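Long-range contacts in CCMAN5 (Cellulosimicrobium cellulans, PDB 2XSG), which is a family 92 glycoside hydrolase, a calcium-binding alpha-mannosidase whose action enables mannose-6-phosphate modification of lysosomal enzymes made in yeast: residues N34-V39 with M321-T326; Q343-Y348 with Y371-Q376; Y347-A352 with V401-W406; S377-F382 with D428-A433. All blocks are in the same frame, centred on the assembly; numbering follows the deposited sequence.

Interaction 1: residues N34-V39 with M321-T326; sequences NGLAKV and MPMNAT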
loop_
_atom_site.group_PDB
_atom_site.type_symbol
_atom_site.label_atom_id
_atom_site.label_comp_id
_atom_site.label_asym_id
_atom_site.label_seq_id
_atom_site.Cartn_x
_atom_site.Cartn_y
_atom_site.Cartn_z
ATOM N N ASN A 34 9.601 1.761 5.270
ATOM C CA ASN A 34 8.545 2.561 5.914
ATOM C C ASN A 34 8.941 4.021 6.149
ATOM O O ASN A 34 8.541 4.635 7.127
ATOM C CB ASN A 34 8.106 1.901 7.237
ATOM C CG ASN A 34 7.394 0.591 7.017
ATOM O OD1 ASN A 34 6.174 0.559 6.800
ATOM N ND2 ASN A 34 8.139 -0.500 7.060
ATOM N N GLY A 35 9.735 4.570 5.242
ATOM C CA GLY A 35 10.215 5.926 5.373
ATOM C C GLY A 35 9.162 6.971 5.106
ATOM O O GLY A 35 8.219 6.759 4.321
ATOM N N LEU A 36 9.349 8.111 5.770
ATOM C CA LEU A 36 8.564 9.311 5.566
ATOM C C LEU A 36 9.078 10.094 4.359
ATOM O O LEU A 36 8.289 10.544 3.520
ATOM C CB LEU A 36 8.624 10.168 6.828
ATOM C CG LEU A 36 8.024 11.569 6.817
ATOM C CD1 LEU A 36 6.523 11.497 6.704
ATOM C CD2 LEU A 36 8.433 12.295 8.113
ATOM N N ALA A 37 10.397 10.252 4.281
ATOM C CA ALA A 37 11.065 10.872 3.138
ATOM C C ALA A 37 11.056 9.946 1.948
ATOM O O ALA A 37 11.496 8.793 2.033
ATOM C CB ALA A 37 12.478 11.255 3.494
ATOM N N LYS A 38 10.531 10.454 0.836
ATOM C CA LYS A 38 10.373 9.677 -0.390
ATOM C C LYS A 38 10.838 10.583 -1.501
ATOM O O LYS A 38 10.089 11.468 -1.930
ATOM C CB LYS A 38 8.901 9.281 -0.605
ATOM C CG LYS A 38 8.366 8.255 0.421
ATOM C CD LYS A 38 6.901 7.909 0.166
ATOM C CE LYS A 38 6.678 6.409 0.182
ATOM N NZ LYS A 38 6.685 5.807 1.513
ATOM N N VAL A 39 12.082 10.381 -1.949
ATOM C CA VAL A 39 12.727 11.339 -2.840
ATOM C C VAL A 39 12.478 10.844 -4.264
ATOM O O VAL A 39 13.214 9.995 -4.785
ATOM C CB VAL A 39 14.221 11.500 -2.545
ATOM C CG1 VAL A 39 14.750 12.781 -3.168
ATOM C CG2 VAL A 39 14.485 11.490 -1.044
ATOM N N MET A 321 4.020 1.617 3.690
ATOM C CA MET A 321 2.959 2.326 4.408
ATOM C C MET A 321 2.278 1.380 5.395
ATOM O O MET A 321 2.165 0.198 5.099
ATOM C CB MET A 321 1.917 2.880 3.431
ATOM C CG MET A 321 2.373 4.113 2.625
ATOM S SD MET A 321 1.257 4.532 1.250
ATOM C CE MET A 321 -0.257 5.011 2.082
ATOM N N PRO A 322 1.837 1.891 6.569
ATOM C CA PRO A 322 1.990 3.273 7.038
ATOM C C PRO A 322 3.453 3.681 7.266
ATOM O O PRO A 322 4.311 2.821 7.504
ATOM C CB PRO A 322 1.188 3.297 8.352
ATOM C CG PRO A 322 1.200 1.867 8.822
ATOM C CD PRO A 322 1.108 1.066 7.549
ATOM N N MET A 323 3.723 4.985 7.181
ATOM C CA MET A 323 5.084 5.505 7.270
ATOM C C MET A 323 5.429 5.825 8.707
ATOM O O MET A 323 4.546 6.149 9.504
ATOM C CB MET A 323 5.253 6.800 6.469
ATOM C CG MET A 323 4.602 6.855 5.110
ATOM S SD MET A 323 4.681 8.582 4.564
ATOM C CE MET A 323 3.073 8.724 3.828
ATOM N N ASN A 324 6.716 5.749 9.026
ATOM C CA ASN A 324 7.213 6.193 10.330
ATOM C C ASN A 324 6.869 7.680 10.479
ATOM O O ASN A 324 7.392 8.519 9.738
ATOM C CB ASN A 324 8.726 5.933 10.424
ATOM C CG ASN A 324 9.302 6.169 11.817
ATOM O OD1 ASN A 324 8.823 7.014 12.590
ATOM N ND2 ASN A 324 10.381 5.447 12.125
ATOM N N ALA A 325 5.941 7.984 11.385
ATOM C CA ALA A 325 5.529 9.363 11.703
ATOM C C ALA A 325 6.031 9.835 13.081
ATOM O O ALA A 325 5.452 10.734 13.688
ATOM C CB ALA A 325 4.021 9.483 11.627
ATOM N N THR A 326 7.134 9.242 13.534
ATOM C CA THR A 326 7.764 9.527 14.837
ATOM C C THR A 326 9.089 10.270 14.680
ATOM O O THR A 326 9.884 9.958 13.790
ATOM C CB THR A 326 8.029 8.195 15.615
ATOM O OG1 THR A 326 6.811 7.443 15.680
ATOM C CG2 THR A 326 8.575 8.420 17.039
#
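N34 and N324 tie a loop of the N-terminal domain to the first strand, 323-324, of a two-stranded antiparallel sheet in the catalytic domain of this family 92 enzyme. The bond is a single backbone link, N324 N to N34 O at 2.9 Å, almost straight at 178°. M323 fills the tight, buried side. Its CB lies 3.7 Å from G35 O, and its SD meets L36 CD1 at 4.1 Å, the two side chains crossing at about a right angle. L36 reaches the sulfur with CG anti to the backbone N (chi1 172°). Separately, L36 CB packs on N324 O at 3.6 Å. The K38 chain reaches back so that NZ makes a weak hydrogen bond to G35 O, while its charge is paired with D68 in a salt bridge. P322, after a cis peptide, packs its ring on M374 and Y348. The other side of the contact is looser. The partly exposed N324 touches N34 O through CB at 3.5 Å, then leads its amide away from the loop. That amide closes an Asx turn, in which OD1 takes T326 N at 3.0 Å, in the carbonyl plane.

Interaction 2: residues Q343-Y348 with Y371-Q376; sequences QGFTYY and YRDMVQ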
loop_
_atom_site.group_PDB
_atom_site.type_symbol
_atom_site.label_atom_id
_atom_site.label_comp_id
_atom_site.label_asym_id
_atom_site.label_seq_id
_atom_site.Cartn_x
_atom_site.Cartn_y
_atom_site.Cartn_z
ATOM N N GLN A 343 5.399 6.375 23.568
ATOM C CA GLN A 343 6.208 5.765 24.633
ATOM C C GLN A 343 6.442 4.274 24.406
ATOM O O GLN A 343 5.495 3.483 24.443
ATOM C CB GLN A 343 5.540 5.969 25.999
ATOM C CG GLN A 343 6.445 5.623 27.216
ATOM C CD GLN A 343 7.552 6.628 27.418
ATOM O OE1 GLN A 343 8.696 6.260 27.682
ATOM N NE2 GLN A 343 7.227 7.914 27.273
ATOM N N GLY A 344 7.700 3.906 24.173
ATOM C CA GLY A 344 8.092 2.499 24.064
ATOM C C GLY A 344 7.713 1.804 22.769
ATOM O O GLY A 344 7.731 0.570 22.694
ATOM N N PHE A 345 7.377 2.592 21.749
ATOM C CA PHE A 345 6.958 2.063 20.447
ATOM C C PHE A 345 7.093 3.163 19.409
ATOM O O PHE A 345 7.166 4.355 19.748
ATOM C CB PHE A 345 5.521 1.506 20.499
ATOM C CG PHE A 345 4.441 2.536 20.328
ATOM C CD1 PHE A 345 4.081 3.375 21.381
ATOM C CD2 PHE A 345 3.742 2.630 19.123
ATOM C CE1 PHE A 345 3.062 4.321 21.228
ATOM C CE2 PHE A 345 2.720 3.578 18.949
ATOM C CZ PHE A 345 2.380 4.433 20.007
ATOM N N THR A 346 7.135 2.765 18.147
ATOM C CA THR A 346 7.208 3.725 17.048
ATOM C C THR A 346 5.802 3.988 16.534
ATOM O O THR A 346 5.033 3.046 16.256
ATOM C CB THR A 346 8.131 3.204 15.929
ATOM O OG1 THR A 346 9.458 3.138 16.447
ATOM C CG2 THR A 346 8.146 4.130 14.683
ATOM N N TYR A 347 5.462 5.271 16.420
ATOM C CA TYR A 347 4.154 5.659 15.906
ATOM C C TYR A 347 4.210 5.728 14.376
ATOM O O TYR A 347 5.012 6.468 13.800
ATOM C CB TYR A 347 3.701 6.993 16.511
ATOM C CG TYR A 347 2.366 7.485 16.019
ATOM C CD1 TYR A 347 1.178 6.916 16.476
ATOM C CD2 TYR A 347 2.284 8.519 15.089
ATOM C CE1 TYR A 347 -0.063 7.364 16.012
ATOM C CE2 TYR A 347 1.046 8.982 14.639
ATOM C CZ TYR A 347 -0.123 8.402 15.112
ATOM O OH TYR A 347 -1.350 8.850 14.664
ATOM N N TYR A 348 3.354 4.940 13.739
ATOM C CA TYR A 348 3.156 4.985 12.301
ATOM C C TYR A 348 1.826 5.671 11.961
ATOM O O TYR A 348 0.878 5.665 12.762
ATOM C CB TYR A 348 3.204 3.560 11.715
ATOM C CG TYR A 348 4.556 2.913 11.924
ATOM C CD1 TYR A 348 4.846 2.181 13.087
ATOM C CD2 TYR A 348 5.564 3.078 10.980
ATOM C CE1 TYR A 348 6.112 1.616 13.274
ATOM C CE2 TYR A 348 6.809 2.537 11.164
ATOM C CZ TYR A 348 7.079 1.808 12.304
ATOM O OH TYR A 348 8.341 1.294 12.433
ATOM N N TYR A 371 4.414 -4.857 12.848
ATOM C CA TYR A 371 2.958 -5.006 12.852
ATOM C C TYR A 371 2.375 -4.557 14.173
ATOM O O TYR A 371 1.389 -3.821 14.182
ATOM C CB TYR A 371 2.593 -6.462 12.588
ATOM C CG TYR A 371 1.161 -6.882 12.856
ATOM C CD1 TYR A 371 0.827 -7.511 14.051
ATOM C CD2 TYR A 371 0.171 -6.748 11.881
ATOM C CE1 TYR A 371 -0.449 -7.956 14.305
ATOM C CE2 TYR A 371 -1.137 -7.181 12.127
ATOM C CZ TYR A 371 -1.433 -7.786 13.348
ATOM O OH TYR A 371 -2.696 -8.246 13.630
ATOM N N ARG A 372 2.973 -5.000 15.280
ATOM C CA ARG A 372 2.504 -4.580 16.590
ATOM C C ARG A 372 2.532 -3.042 16.686
ATOM O O ARG A 372 1.550 -2.431 17.112
ATOM C CB ARG A 372 3.295 -5.225 17.735
ATOM C CG ARG A 372 2.669 -4.925 19.115
ATOM C CD ARG A 372 3.482 -5.375 20.350
ATOM N NE ARG A 372 2.611 -5.310 21.536
ATOM C CZ ARG A 372 2.338 -4.190 22.210
ATOM N NH1 ARG A 372 2.894 -3.031 21.851
ATOM N NH2 ARG A 372 1.513 -4.217 23.253
ATOM N N ASP A 373 3.627 -2.414 16.263
ATOM C CA ASP A 373 3.718 -0.951 16.383
ATOM C C ASP A 373 2.644 -0.259 15.540
ATOM O O ASP A 373 2.056 0.735 15.957
ATOM C CB ASP A 373 5.108 -0.428 16.017
ATOM C CG ASP A 373 6.122 -0.549 17.168
ATOM O OD1 ASP A 373 5.810 -1.129 18.234
ATOM O OD2 ASP A 373 7.253 -0.055 16.978
ATOM N N MET A 374 2.389 -0.800 14.349
ATOM C CA MET A 374 1.346 -0.275 13.491
ATOM C C MET A 374 -0.044 -0.328 14.135
ATOM O O MET A 374 -0.809 0.633 14.054
ATOM C CB MET A 374 1.356 -1.022 12.163
ATOM C CG MET A 374 2.592 -0.733 11.327
ATOM S SD MET A 374 2.534 -1.666 9.789
ATOM C CE MET A 374 3.950 -0.997 8.906
ATOM N N VAL A 375 -0.375 -1.460 14.762
ATOM C CA VAL A 375 -1.674 -1.615 15.392
ATOM C C VAL A 375 -1.784 -0.687 16.596
ATOM O O VAL A 375 -2.814 -0.038 16.787
ATOM C CB VAL A 375 -1.969 -3.083 15.792
ATOM C CG1 VAL A 375 -3.329 -3.173 16.500
ATOM C CG2 VAL A 375 -1.943 -4.001 14.521
ATOM N N GLN A 376 -0.720 -0.621 17.394
ATOM C CA GLN A 376 -0.671 0.294 18.528
ATOM C C GLN A 376 -0.873 1.728 18.052
ATOM O O GLN A 376 -1.565 2.518 18.705
ATOM C CB GLN A 376 0.649 0.176 19.300
ATOM C CG GLN A 376 0.756 1.123 20.549
ATOM C CD GLN A 376 -0.263 0.834 21.653
ATOM O OE1 GLN A 376 0.054 0.169 22.643
ATOM N NE2 GLN A 376 -1.484 1.367 21.505
HETATM O O HOH W 1 8.492 -0.298 14.673
#
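D373 OD2 is gripped by two donors, the backbone N of T346 at 3.1 Å and a water at 2.6 Å. The N-H of T346 points well at the oxygen (163°) but comes from above the carboxylate plane. The same water hydrogen-bonds to Y348 OH at 2.8 Å, lying at the edge of the tyrosine ring, so the carboxylate on helix 368-387 holds T346 directly and the Y348 hydroxyl through the water. D373 CB sits at the Y348 ring edge, 3.6 Å from CE1, and M374 CG reaches CD1 of that ring. F345 meets the helix by its ring face: Q376 CG stands 3.6 Å from the ring centroid, close to the normal, a CH-pi contact. The F345 ring gets there from a chi1 of 84°, with CG wedged between the backbone N and the carbonyl carbon. Q376 bends at chi2 and sends its amide to D425 O, while Y380 closes on F345 edge-to-face. Replacing D373 by alanine would probably leave T346 N without its acceptor, take one partner from the water and free the loop to shift. The carboxylate is likely to be ionised, a strong acceptor that pins the loop by hydrogen bonds.

Interaction 3: residues Y347-A352 with V401-W406; sequences YYDSWA and VPTVRW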
loop_
_atom_site.group_PDB
_atom_site.type_symbol
_atom_site.label_atom_id
_atom_site.label_comp_id
_atom_site.label_asym_id
_atom_site.label_seq_id
_atom_site.Cartn_x
_atom_site.Cartn_y
_atom_site.Cartn_z
ATOM N N TYR A 347 5.462 5.271 16.420
ATOM C CA TYR A 347 4.154 5.659 15.906
ATOM C C TYR A 347 4.210 5.728 14.376
ATOM O O TYR A 347 5.012 6.468 13.800
ATOM C CB TYR A 347 3.701 6.993 16.511
ATOM C CG TYR A 347 2.366 7.485 16.019
ATOM C CD1 TYR A 347 1.178 6.916 16.476
ATOM C CD2 TYR A 347 2.284 8.519 15.089
ATOM C CE1 TYR A 347 -0.063 7.364 16.012
ATOM C CE2 TYR A 347 1.046 8.982 14.639
ATOM C CZ TYR A 347 -0.123 8.402 15.112
ATOM O OH TYR A 347 -1.350 8.850 14.664
ATOM N N TYR A 348 3.354 4.940 13.739
ATOM C CA TYR A 348 3.156 4.985 12.301
ATOM C C TYR A 348 1.826 5.671 11.961
ATOM O O TYR A 348 0.878 5.665 12.762
ATOM C CB TYR A 348 3.204 3.560 11.715
ATOM C CG TYR A 348 4.556 2.913 11.924
ATOM C CD1 TYR A 348 4.846 2.181 13.087
ATOM C CD2 TYR A 348 5.564 3.078 10.980
ATOM C CE1 TYR A 348 6.112 1.616 13.274
ATOM C CE2 TYR A 348 6.809 2.537 11.164
ATOM C CZ TYR A 348 7.079 1.808 12.304
ATOM O OH TYR A 348 8.341 1.294 12.433
ATOM N N ASP A 349 1.789 6.268 10.770
ATOM C CA ASP A 349 0.628 6.990 10.271
ATOM C C ASP A 349 0.633 6.938 8.747
ATOM O O ASP A 349 1.690 6.695 8.133
ATOM C CB ASP A 349 0.663 8.435 10.769
ATOM C CG ASP A 349 -0.675 9.156 10.621
ATOM O OD1 ASP A 349 -1.691 8.536 10.213
ATOM O OD2 ASP A 349 -0.699 10.378 10.888
ATOM N N SER A 350 -0.543 7.168 8.170
ATOM C CA SER A 350 -0.837 7.153 6.715
ATOM C C SER A 350 -1.593 5.894 6.358
ATOM O O SER A 350 -1.003 4.844 6.171
ATOM C CB SER A 350 0.396 7.272 5.828
ATOM O OG SER A 350 -0.010 7.464 4.484
ATOM N N TRP A 351 -2.906 6.009 6.277
ATOM C CA TRP A 351 -3.765 4.835 6.232
ATOM C C TRP A 351 -4.642 4.866 4.990
ATOM O O TRP A 351 -5.038 5.931 4.545
ATOM C CB TRP A 351 -4.637 4.818 7.479
ATOM C CG TRP A 351 -3.853 4.878 8.780
ATOM C CD1 TRP A 351 -3.573 5.987 9.516
ATOM C CD2 TRP A 351 -3.269 3.772 9.477
ATOM N NE1 TRP A 351 -2.834 5.644 10.639
ATOM C CE2 TRP A 351 -2.637 4.289 10.633
ATOM C CE3 TRP A 351 -3.224 2.390 9.237
ATOM C CZ2 TRP A 351 -1.983 3.473 11.557
ATOM C CZ3 TRP A 351 -2.553 1.574 10.150
ATOM C CH2 TRP A 351 -1.935 2.122 11.293
ATOM N N ALA A 352 -4.905 3.698 4.409
ATOM C CA ALA A 352 -5.830 3.566 3.287
ATOM C C ALA A 352 -6.564 2.254 3.529
ATOM O O ALA A 352 -6.627 1.382 2.663
ATOM C CB ALA A 352 -5.088 3.522 1.974
ATOM N N VAL A 401 0.813 13.236 8.532
ATOM C CA VAL A 401 1.474 12.810 7.281
ATOM C C VAL A 401 0.369 12.705 6.220
ATOM O O VAL A 401 -0.808 12.608 6.589
ATOM C CB VAL A 401 2.140 11.424 7.421
ATOM C CG1 VAL A 401 3.276 11.439 8.452
ATOM C CG2 VAL A 401 1.101 10.350 7.772
ATOM N N PRO A 402 0.725 12.722 4.910
ATOM C CA PRO A 402 -0.305 12.480 3.916
ATOM C C PRO A 402 -0.979 11.159 4.219
ATOM O O PRO A 402 -0.318 10.200 4.641
ATOM C CB PRO A 402 0.464 12.402 2.587
ATOM C CG PRO A 402 1.883 12.461 2.910
ATOM C CD PRO A 402 2.034 12.999 4.291
ATOM N N THR A 403 -2.292 11.120 4.039
ATOM C CA THR A 403 -3.068 9.949 4.434
ATOM C C THR A 403 -4.312 9.818 3.556
ATOM O O THR A 403 -4.606 10.700 2.738
ATOM C CB THR A 403 -3.413 10.017 5.931
ATOM O OG1 THR A 403 -3.845 8.732 6.405
ATOM C CG2 THR A 403 -4.489 11.098 6.210
ATOM N N VAL A 404 -5.032 8.710 3.688
ATOM C CA VAL A 404 -6.134 8.450 2.759
ATOM C C VAL A 404 -7.466 8.258 3.479
ATOM O O VAL A 404 -8.293 9.146 3.464
ATOM C CB VAL A 404 -5.846 7.255 1.839
ATOM C CG1 VAL A 404 -6.913 7.146 0.735
ATOM C CG2 VAL A 404 -4.441 7.370 1.231
ATOM N N ARG A 405 -7.663 7.095 4.095
ATOM C CA ARG A 405 -8.990 6.697 4.598
ATOM C C ARG A 405 -8.845 5.578 5.641
ATOM O O ARG A 405 -7.805 4.911 5.699
ATOM C CB ARG A 405 -9.918 6.283 3.441
ATOM C CG ARG A 405 -9.469 5.035 2.670
ATOM C CD ARG A 405 -10.302 4.784 1.416
ATOM N NE ARG A 405 -11.743 4.776 1.638
ATOM C CZ ARG A 405 -12.657 4.605 0.686
ATOM N NH1 ARG A 405 -12.288 4.384 -0.557
ATOM N NH2 ARG A 405 -13.946 4.613 0.994
ATOM N N TRP A 406 -9.873 5.382 6.469
ATOM C CA TRP A 406 -9.704 4.616 7.708
ATOM C C TRP A 406 -10.712 3.499 7.921
ATOM O O TRP A 406 -10.662 2.817 8.936
ATOM C CB TRP A 406 -9.712 5.566 8.918
ATOM C CG TRP A 406 -8.733 6.712 8.786
ATOM C CD1 TRP A 406 -7.405 6.708 9.139
ATOM C CD2 TRP A 406 -8.999 8.007 8.235
ATOM N NE1 TRP A 406 -6.831 7.932 8.850
ATOM C CE2 TRP A 406 -7.786 8.746 8.297
ATOM C CE3 TRP A 406 -10.144 8.620 7.694
ATOM C CZ2 TRP A 406 -7.688 10.062 7.836
ATOM C CZ3 TRP A 406 -10.048 9.933 7.238
ATOM C CH2 TRP A 406 -8.826 10.633 7.303
#
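W351 and W406 cross at about a right angle, their five-membered rings 5.6 Å apart with planes 50° to each other, a slanted pairing in which W351 CB nears W406 CD1 at 3.7 Å. W351 has CG beside its backbone N (chi1 -55°), which carries the indole away from 401-406 and onto L381, while W406 has its own stack with H399. Between the indoles and V401 runs a polar seam. T403, with OG1 anti to the backbone N, takes the W351 N-H at 2.9 Å and 169°. S350 donates OG to P402 O at 2.8 Å. Further on, W351 O accepts both V404 N and R405 N, the first nearly along the C=O axis and the second from above the carbonyl plane. A352 pairs with R405 in a single beta bridge and rests CB on V404 CB at 3.8 Å, just before helix 353-366. At the other end D349 and V401 slide past each other in opposite directions, V401 CG2 lying 3.6 Å from D349 CG. D349 OD1 accepts S350 N and OD2 binds S400 OG; a leucine there would probably leave S350 N and the S400 hydroxyl without this partner. R405 forms a salt bridge to E407 and a cation-pi contact with W354, and its NH1 bonds to a bound buffer molecule. The two backbone bonds to W351 O thus fix the root of an arginine whose tip reaches that molecule, consistent with a place in the ligand pocket near the calcium ion.

Interaction 4: residues S377-F382 with D428-A433; sequences SLVYLF and DEAYPA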
loop_
_atom_site.group_PDB
_atom_site.type_symbol
_atom_site.label_atom_id
_atom_site.label_comp_id
_atom_site.label_asym_id
_atom_site.label_seq_id
_atom_site.Cartn_x
_atom_site.Cartn_y
_atom_site.Cartn_z
ATOM N N SER A 377 -0.272 2.049 16.908
ATOM C CA SER A 377 -0.376 3.396 16.337
ATOM C C SER A 377 -1.809 3.679 15.919
ATOM O O SER A 377 -2.335 4.783 16.153
ATOM C CB SER A 377 0.570 3.540 15.147
ATOM O OG SER A 377 1.912 3.306 15.556
ATOM N N LEU A 378 -2.436 2.674 15.306
ATOM C CA LEU A 378 -3.825 2.792 14.856
ATOM C C LEU A 378 -4.745 3.040 16.057
ATOM O O LEU A 378 -5.665 3.864 15.985
ATOM C CB LEU A 378 -4.254 1.526 14.100
ATOM C CG LEU A 378 -5.651 1.445 13.470
ATOM C CD1 LEU A 378 -5.954 2.666 12.605
ATOM C CD2 LEU A 378 -5.729 0.136 12.651
ATOM N N VAL A 379 -4.456 2.336 17.154
ATOM C CA VAL A 379 -5.148 2.549 18.438
ATOM C C VAL A 379 -4.981 3.986 18.965
ATOM O O VAL A 379 -5.968 4.607 19.344
ATOM C CB VAL A 379 -4.754 1.487 19.494
ATOM C CG1 VAL A 379 -5.286 1.858 20.861
ATOM C CG2 VAL A 379 -5.295 0.109 19.081
ATOM N N TYR A 380 -3.758 4.515 18.948
ATOM C CA TYR A 380 -3.505 5.894 19.392
ATOM C C TYR A 380 -4.220 6.924 18.546
ATOM O O TYR A 380 -4.685 7.944 19.068
ATOM C CB TYR A 380 -2.017 6.225 19.366
ATOM C CG TYR A 380 -1.302 6.007 20.653
ATOM C CD1 TYR A 380 -1.530 4.860 21.405
ATOM C CD2 TYR A 380 -0.379 6.944 21.130
ATOM C CE1 TYR A 380 -0.871 4.646 22.601
ATOM C CE2 TYR A 380 0.297 6.736 22.338
ATOM C CZ TYR A 380 0.034 5.582 23.058
ATOM O OH TYR A 380 0.678 5.322 24.226
ATOM N N LEU A 381 -4.301 6.647 17.245
ATOM C CA LEU A 381 -4.941 7.551 16.293
ATOM C C LEU A 381 -6.423 7.741 16.603
ATOM O O LEU A 381 -6.919 8.873 16.597
ATOM C CB LEU A 381 -4.733 7.082 14.847
ATOM C CG LEU A 381 -5.353 8.003 13.790
ATOM C CD1 LEU A 381 -4.641 9.349 13.794
ATOM C CD2 LEU A 381 -5.326 7.388 12.405
ATOM N N PHE A 382 -7.118 6.636 16.868
ATOM C CA PHE A 382 -8.537 6.686 17.264
ATOM C C PHE A 382 -8.722 7.187 18.701
ATOM O O PHE A 382 -9.689 7.876 19.000
ATOM C CB PHE A 382 -9.234 5.333 17.031
ATOM C CG PHE A 382 -9.717 5.156 15.606
ATOM C CD1 PHE A 382 -10.951 5.650 15.213
ATOM C CD2 PHE A 382 -8.899 4.562 14.642
ATOM C CE1 PHE A 382 -11.393 5.529 13.879
ATOM C CE2 PHE A 382 -9.332 4.433 13.325
ATOM C CZ PHE A 382 -10.581 4.930 12.944
ATOM N N ASP A 428 -9.218 1.202 25.308
ATOM C CA ASP A 428 -10.507 1.647 25.860
ATOM C C ASP A 428 -10.951 3.004 25.280
ATOM O O ASP A 428 -12.128 3.199 25.031
ATOM C CB ASP A 428 -10.517 1.652 27.407
ATOM C CG ASP A 428 -9.440 2.557 28.023
ATOM O OD1 ASP A 428 -8.587 3.122 27.300
ATOM O OD2 ASP A 428 -9.434 2.690 29.262
ATOM N N GLU A 429 -9.997 3.910 25.054
ATOM C CA GLU A 429 -10.274 5.216 24.425
ATOM C C GLU A 429 -10.548 5.111 22.926
ATOM O O GLU A 429 -11.401 5.833 22.396
ATOM C CB GLU A 429 -9.096 6.173 24.583
ATOM C CG GLU A 429 -8.924 6.809 25.915
ATOM C CD GLU A 429 -7.747 7.750 25.902
ATOM O OE1 GLU A 429 -7.835 8.819 25.239
ATOM O OE2 GLU A 429 -6.725 7.402 26.541
ATOM N N ALA A 430 -9.787 4.260 22.237
ATOM C CA ALA A 430 -9.980 4.044 20.814
ATOM C C ALA A 430 -11.391 3.525 20.509
ATOM O O ALA A 430 -12.019 3.944 19.544
ATOM C CB ALA A 430 -8.909 3.067 20.271
ATOM N N TYR A 431 -11.892 2.627 21.358
ATOM C CA TYR A 431 -13.168 1.924 21.104
ATOM C C TYR A 431 -14.386 2.797 20.705
ATOM O O TYR A 431 -14.989 2.547 19.674
ATOM C CB TYR A 431 -13.494 0.954 22.252
ATOM C CG TYR A 431 -14.717 0.109 22.013
ATOM C CD1 TYR A 431 -14.661 -1.003 21.189
ATOM C CD2 TYR A 431 -15.937 0.426 22.621
ATOM C CE1 TYR A 431 -15.778 -1.780 20.950
ATOM C CE2 TYR A 431 -17.067 -0.346 22.396
ATOM C CZ TYR A 431 -16.973 -1.451 21.552
ATOM O OH TYR A 431 -18.073 -2.230 21.321
ATOM N N PRO A 432 -14.743 3.827 21.497
ATOM C CA PRO A 432 -15.902 4.624 21.071
ATOM C C PRO A 432 -15.701 5.337 19.723
ATOM O O PRO A 432 -16.668 5.506 18.971
ATOM C CB PRO A 432 -16.053 5.657 22.192
ATOM C CG PRO A 432 -14.719 5.670 22.869
ATOM C CD PRO A 432 -14.244 4.268 22.809
ATOM N N ALA A 433 -14.473 5.757 19.429
ATOM C CA ALA A 433 -14.174 6.345 18.129
ATOM C C ALA A 433 -14.268 5.309 17.008
ATOM O O ALA A 433 -14.673 5.631 15.893
ATOM C CB ALA A 433 -12.800 7.026 18.135
#
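F382 lays the edge of its ring against A433, CD1 to CB at 3.7 Å with that methyl near the ring plane, and its carbonyl O approaches the same methyl at 3.3 Å. A turn back along helix 368-387, V379 meets A430 with its carbonyl and a methyl: A430 CB sits 3.4 Å from V379 O and 3.9 Å from V379 CG1. CG1 is there because it lies anti to the backbone N (chi1 170°). F382 CB completes the first shell by meeting A430 CB at 4.0 Å. Two alanine methyls on one side, and one valine and one phenylalanine on the other, carry the contact, and the methyls are small enough for the axes of the two segments to pass 7.9 Å apart at 65°. The close pairs are carbon against carbon or carbon against a backbone carbonyl, so shape and burial do the holding. Around this shell, the F382 ring also touches L434 and L437 of helix 427-438 and also L394 and S409, while V379 is covered further by L427. The helix carrying A430 and A433 is kinked at P432, whose N lacks a bond to the turn before it. Y431 packs on L468, I471 and A472 of helix 455-474 and bonds to E480 through OH. Helix-on-helix packing of this kind is consistent with the (alpha/alpha)6 barrel of the six-hairpin glycosidase clan, to which the catalytic domain of this family belongs.

Overall arrangement
Interaction 1 joins the N-terminal domain to the catalytic one, and interactions 2, 3 and 4 lie within the latter. Interactions 1 and 3 reach neighbouring strands of one small sheet: M323 N meets D349 O at 2.8 Å. Y347 O also takes T326 OG1 at 2.8 Å. Interactions 2 and 4 share helix 368-387, whose S377 OG bonds to Y348 N at 2.8 Å. W351 of interaction 3 packs on M374 O of interaction 2 and on L381 in the 377-382 segment. Interaction 3 lies nearest the ligand: the R405 side chain is about 3 Å from the bound buffer molecule and about 8 Å from the calcium ion, against about 8 Å and 12 Å for M321.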